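Local coordinates for aldehyde dehydrogenase (Burkholderia vietnamiensis, PDB 5KF0), which probably oxidises aldehydes to carboxylic acids with a nicotinamide adenine dinucleotide cofactor, and binds NADPH, at residues 14-19 and 213-218. Numbering follows the deposited sequence.
Sequences YPYYLA and VLPAHR. With NDP (NADPH dihydro-nicotinamide-adenine-dinucleotide phosphate), chain E.
The carbonyl oxygen of Y17 receives the amide of V213 over 2.8 Å, N to O, in a bond bent to 143° at the hydrogen. Its return partner, from Y17 N to V213 O, is longer at 3.1 Å but nearly straight at 173°. Together they make a single antiparallel bridge of the hydrogen-bonded type, an example of how the end of one strand can be pinned to a neighbouring strand by one residue pair. The side-chain contacts around it are apolar. With CG held between its backbone N and carbonyl carbon (chi1 58°), Y16 rests CB against CD of P215 at 3.5 Å, while its ring crosses the L214 side chain obliquely. There the CD2 methyl of L214 lies 3.6 Å from Y16 CD1 and also packs against the carbonyl oxygen of Y17. Helix 48-60 closes over Y16 and L214 through A50 and A54; Y17 and V213 instead share A198 of helix 192-202.

The same loop then runs from this anchor to the cofactor. R218 grips the 2'-phosphate of NADPH at O3X with both its backbone N and NE, each 2.9 Å away. Its NH2 spans two phosphates, reaching O1X of the 2'-phosphate and O2A of the diphosphate. A bend at chi3 brings the guanidinium close to the C8A end of the adenine, tilted rather than stacked, with C8A 3.5 Å above the guanidinium plane, over its centre. K185 NZ hydrogen-bonds both A216 O and the cofactor.

The bridge thus joins strand 13-18 of the N-terminal sheet to the outermost strand, 211-213, of the Rossmann-type nucleotide-binding sheet, whose following loop contributes R218 to the 2'-phosphate site of this aldehyde dehydrogenase.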
loop_
_atom_site.group_PDB
_atom_site.type_symbol
_atom_site.label_atom_id
_atom_site.label_comp_id
_atom_site.label_asym_id
_atom_site.label_seq_id
_atom_site.Cartn_x
_atom_site.Cartn_y
_atom_site.Cartn_z
ATOM N N TYR A 14 -4.236 -45.761 0.949
ATOM C CA TYR A 14 -4.765 -44.424 1.179
ATOM C C TYR A 14 -6.013 -44.210 0.334
ATOM O O TYR A 14 -6.088 -44.692 -0.804
ATOM C CB TYR A 14 -3.731 -43.317 0.836
ATOM C CG TYR A 14 -2.612 -43.220 1.848
ATOM C CD1 TYR A 14 -2.646 -42.273 2.870
ATOM C CD2 TYR A 14 -1.534 -44.089 1.800
ATOM C CE1 TYR A 14 -1.629 -42.192 3.801
ATOM C CE2 TYR A 14 -0.508 -44.017 2.729
ATOM C CZ TYR A 14 -0.565 -43.067 3.728
ATOM O OH TYR A 14 0.448 -43.007 4.655
ATOM N N PRO A 15 -6.999 -43.485 0.855
ATOM C CA PRO A 15 -8.144 -43.079 0.039
ATOM C C PRO A 15 -7.812 -41.809 -0.730
ATOM O O PRO A 15 -6.789 -41.164 -0.493
ATOM C CB PRO A 15 -9.218 -42.804 1.090
ATOM C CG PRO A 15 -8.409 -42.177 2.228
ATOM C CD PRO A 15 -7.045 -42.876 2.197
ATOM N N TYR A 16 -8.695 -41.445 -1.654
ATOM C CA TYR A 16 -8.681 -40.065 -2.124
ATOM C C TYR A 16 -9.758 -39.289 -1.380
ATOM O O TYR A 16 -10.560 -39.854 -0.640
ATOM C CB TYR A 16 -8.833 -39.937 -3.654
ATOM C CG TYR A 16 -10.048 -40.518 -4.345
ATOM C CD1 TYR A 16 -11.339 -40.069 -4.059
ATOM C CD2 TYR A 16 -9.897 -41.468 -5.350
ATOM C CE1 TYR A 16 -12.444 -40.587 -4.728
ATOM C CE2 TYR A 16 -10.991 -41.985 -6.016
ATOM C CZ TYR A 16 -12.259 -41.548 -5.702
ATOM O OH TYR A 16 -13.355 -42.059 -6.365
ATOM N N TYR A 17 -9.744 -37.969 -1.546
ATOM C CA TYR A 17 -10.656 -37.102 -0.809
ATOM C C TYR A 17 -11.569 -36.393 -1.790
ATOM O O TYR A 17 -11.106 -35.617 -2.634
ATOM C CB TYR A 17 -9.887 -36.121 0.077
ATOM C CG TYR A 17 -9.394 -36.848 1.310
ATOM C CD1 TYR A 17 -10.129 -36.832 2.491
ATOM C CD2 TYR A 17 -8.240 -37.625 1.263
ATOM C CE1 TYR A 17 -9.703 -37.538 3.612
ATOM C CE2 TYR A 17 -7.808 -38.338 2.380
ATOM C CZ TYR A 17 -8.547 -38.285 3.547
ATOM O OH TYR A 17 -8.131 -38.988 4.666
ATOM N N LEU A 18 -12.860 -36.688 -1.687
ATOM C CA LEU A 18 -13.884 -36.150 -2.572
ATOM C C LEU A 18 -14.838 -35.340 -1.710
ATOM O O LEU A 18 -15.501 -35.896 -0.822
ATOM C CB LEU A 18 -14.613 -37.281 -3.307
ATOM C CG LEU A 18 -15.838 -36.905 -4.139
ATOM C CD1 LEU A 18 -15.436 -35.978 -5.244
ATOM C CD2 LEU A 18 -16.513 -38.163 -4.703
ATOM N N ALA A 19 -14.912 -34.036 -1.978
ATOM C CA ALA A 19 -15.756 -33.117 -1.208
ATOM C C ALA A 19 -15.548 -33.311 0.292
ATOM O O ALA A 19 -16.484 -33.554 1.063
ATOM C CB ALA A 19 -17.227 -33.268 -1.593
ATOM N N VAL A 213 -8.948 -33.883 -3.123
ATOM C CA VAL A 213 -7.574 -34.207 -3.507
ATOM C C VAL A 213 -7.646 -35.553 -4.222
ATOM O O VAL A 213 -7.960 -36.579 -3.603
ATOM C CB VAL A 213 -6.615 -34.246 -2.306
ATOM C CG1 VAL A 213 -5.205 -34.655 -2.761
ATOM C CG2 VAL A 213 -6.572 -32.870 -1.611
ATOM N N LEU A 214 -7.390 -35.546 -5.525
ATOM C CA LEU A 214 -7.696 -36.681 -6.395
ATOM C C LEU A 214 -6.459 -37.105 -7.172
ATOM O O LEU A 214 -6.078 -36.419 -8.143
ATOM C CB LEU A 214 -8.821 -36.329 -7.367
ATOM C CG LEU A 214 -10.167 -35.920 -6.771
ATOM C CD1 LEU A 214 -11.151 -35.617 -7.893
ATOM C CD2 LEU A 214 -10.717 -37.008 -5.867
ATOM N N PRO A 215 -5.825 -38.213 -6.814
ATOM C CA PRO A 215 -4.759 -38.749 -7.666
ATOM C C PRO A 215 -5.334 -39.172 -9.009
ATOM O O PRO A 215 -6.400 -39.782 -9.076
ATOM C CB PRO A 215 -4.235 -39.952 -6.870
ATOM C CG PRO A 215 -4.728 -39.732 -5.446
ATOM C CD PRO A 215 -6.042 -39.023 -5.605
ATOM N N ALA A 216 -4.623 -38.833 -10.080
ATOM C CA ALA A 216 -5.038 -39.193 -11.429
ATOM C C ALA A 216 -3.840 -39.019 -12.345
ATOM O O ALA A 216 -3.090 -38.049 -12.204
ATOM C CB ALA A 216 -6.205 -38.323 -11.923
ATOM N N HIS A 217 -3.648 -39.968 -13.256
ATOM C CA HIS A 217 -2.582 -39.838 -14.242
ATOM C C HIS A 217 -2.912 -38.745 -15.253
ATOM O O HIS A 217 -4.079 -38.455 -15.524
ATOM C CB HIS A 217 -2.369 -41.164 -14.973
ATOM C CG HIS A 217 -1.928 -42.283 -14.084
ATOM N ND1 HIS A 217 -0.654 -42.362 -13.565
ATOM C CD2 HIS A 217 -2.582 -43.387 -13.646
ATOM C CE1 HIS A 217 -0.546 -43.457 -12.832
ATOM N NE2 HIS A 217 -1.699 -44.100 -12.869
ATOM N N ARG A 218 -1.861 -38.159 -15.838
ATOM C CA ARG A 218 -2.045 -37.105 -16.834
ATOM C C ARG A 218 -3.033 -37.508 -17.928
ATOM O O ARG A 218 -3.832 -36.681 -18.383
ATOM C CB ARG A 218 -0.697 -36.726 -17.447
ATOM C CG ARG A 218 0.122 -37.893 -18.003
ATOM C CD ARG A 218 1.544 -37.426 -18.281
ATOM N NE ARG A 218 2.246 -37.131 -17.034
ATOM C CZ ARG A 218 3.383 -36.441 -16.948
ATOM N NH1 ARG A 218 3.960 -35.955 -18.042
ATOM N NH2 ARG A 218 3.940 -36.240 -15.769
HETATM P PA NDP E . 5.394 -32.800 -15.087
HETATM O O1A NDP E . 5.113 -31.669 -16.019
HETATM O O2A NDP E . 5.850 -34.064 -15.816
HETATM O O5B NDP E . 4.141 -33.156 -14.177
HETATM C C5B NDP E . 3.654 -32.125 -13.283
HETATM C C4B NDP E . 2.207 -32.400 -12.970
HETATM O O4B NDP E . 1.409 -32.195 -14.158
HETATM C C3B NDP E . 1.905 -33.831 -12.504
HETATM O O3B NDP E . 0.843 -33.827 -11.554
HETATM C C2B NDP E . 1.437 -34.486 -13.803
HETATM O O2B NDP E . 0.583 -35.635 -13.624
HETATM C C1B NDP E . 0.614 -33.343 -14.369
HETATM N N9A NDP E . 0.322 -33.455 -15.792
HETATM C C8A NDP E . 1.179 -33.732 -16.824
HETATM N N7A NDP E . 0.613 -33.702 -18.008
HETATM C C5A NDP E . -0.708 -33.386 -17.733
HETATM C C6A NDP E . -1.832 -33.192 -18.560
HETATM N N6A NDP E . -1.812 -33.325 -19.892
HETATM N N1A NDP E . -3.000 -32.865 -17.963
HETATM C C2A NDP E . -3.037 -32.752 -16.633
HETATM N N3A NDP E . -2.048 -32.918 -15.751
HETATM C C4A NDP E . -0.903 -33.236 -16.371
HETATM O O3 NDP E . 6.507 -32.345 -14.048
HETATM P PN NDP E . 7.295 -33.114 -12.900
HETATM O O1N NDP E . 6.330 -33.708 -11.940
HETATM O O2N NDP E . 8.239 -34.075 -13.576
HETATM O O5D NDP E . 8.113 -31.980 -12.152
HETATM C C5D NDP E . 9.333 -31.393 -12.633
HETATM C C4D NDP E . 9.007 -30.107 -13.352
HETATM O O4D NDP E . 8.314 -29.199 -12.454
HETATM C C3D NDP E . 10.259 -29.371 -13.836
HETATM O O3D NDP E . 10.109 -28.832 -15.144
HETATM C C2D NDP E . 10.424 -28.285 -12.774
HETATM O O2D NDP E . 11.181 -27.140 -13.152
HETATM C C1D NDP E . 8.969 -27.945 -12.479
HETATM N N1N NDP E . 8.906 -27.287 -11.179
HETATM C C2N NDP E . 8.475 -25.987 -11.053
HETATM C C3N NDP E . 8.558 -25.303 -9.895
HETATM C C7N NDP E . 8.013 -23.927 -9.741
HETATM O O7N NDP E . 7.555 -23.605 -8.636
HETATM N N7N NDP E . 8.099 -23.077 -10.763
HETATM C C4N NDP E . 9.243 -25.909 -8.723
HETATM C C5N NDP E . 9.355 -27.388 -8.871
HETATM C C6N NDP E . 9.253 -27.970 -10.051
HETATM P P2B NDP E . 1.210 -37.140 -13.444
HETATM O O1X NDP E . 2.680 -37.009 -13.300
HETATM O O2X NDP E . 0.455 -37.679 -12.265
HETATM O O3X NDP E . 0.819 -37.915 -14.685
#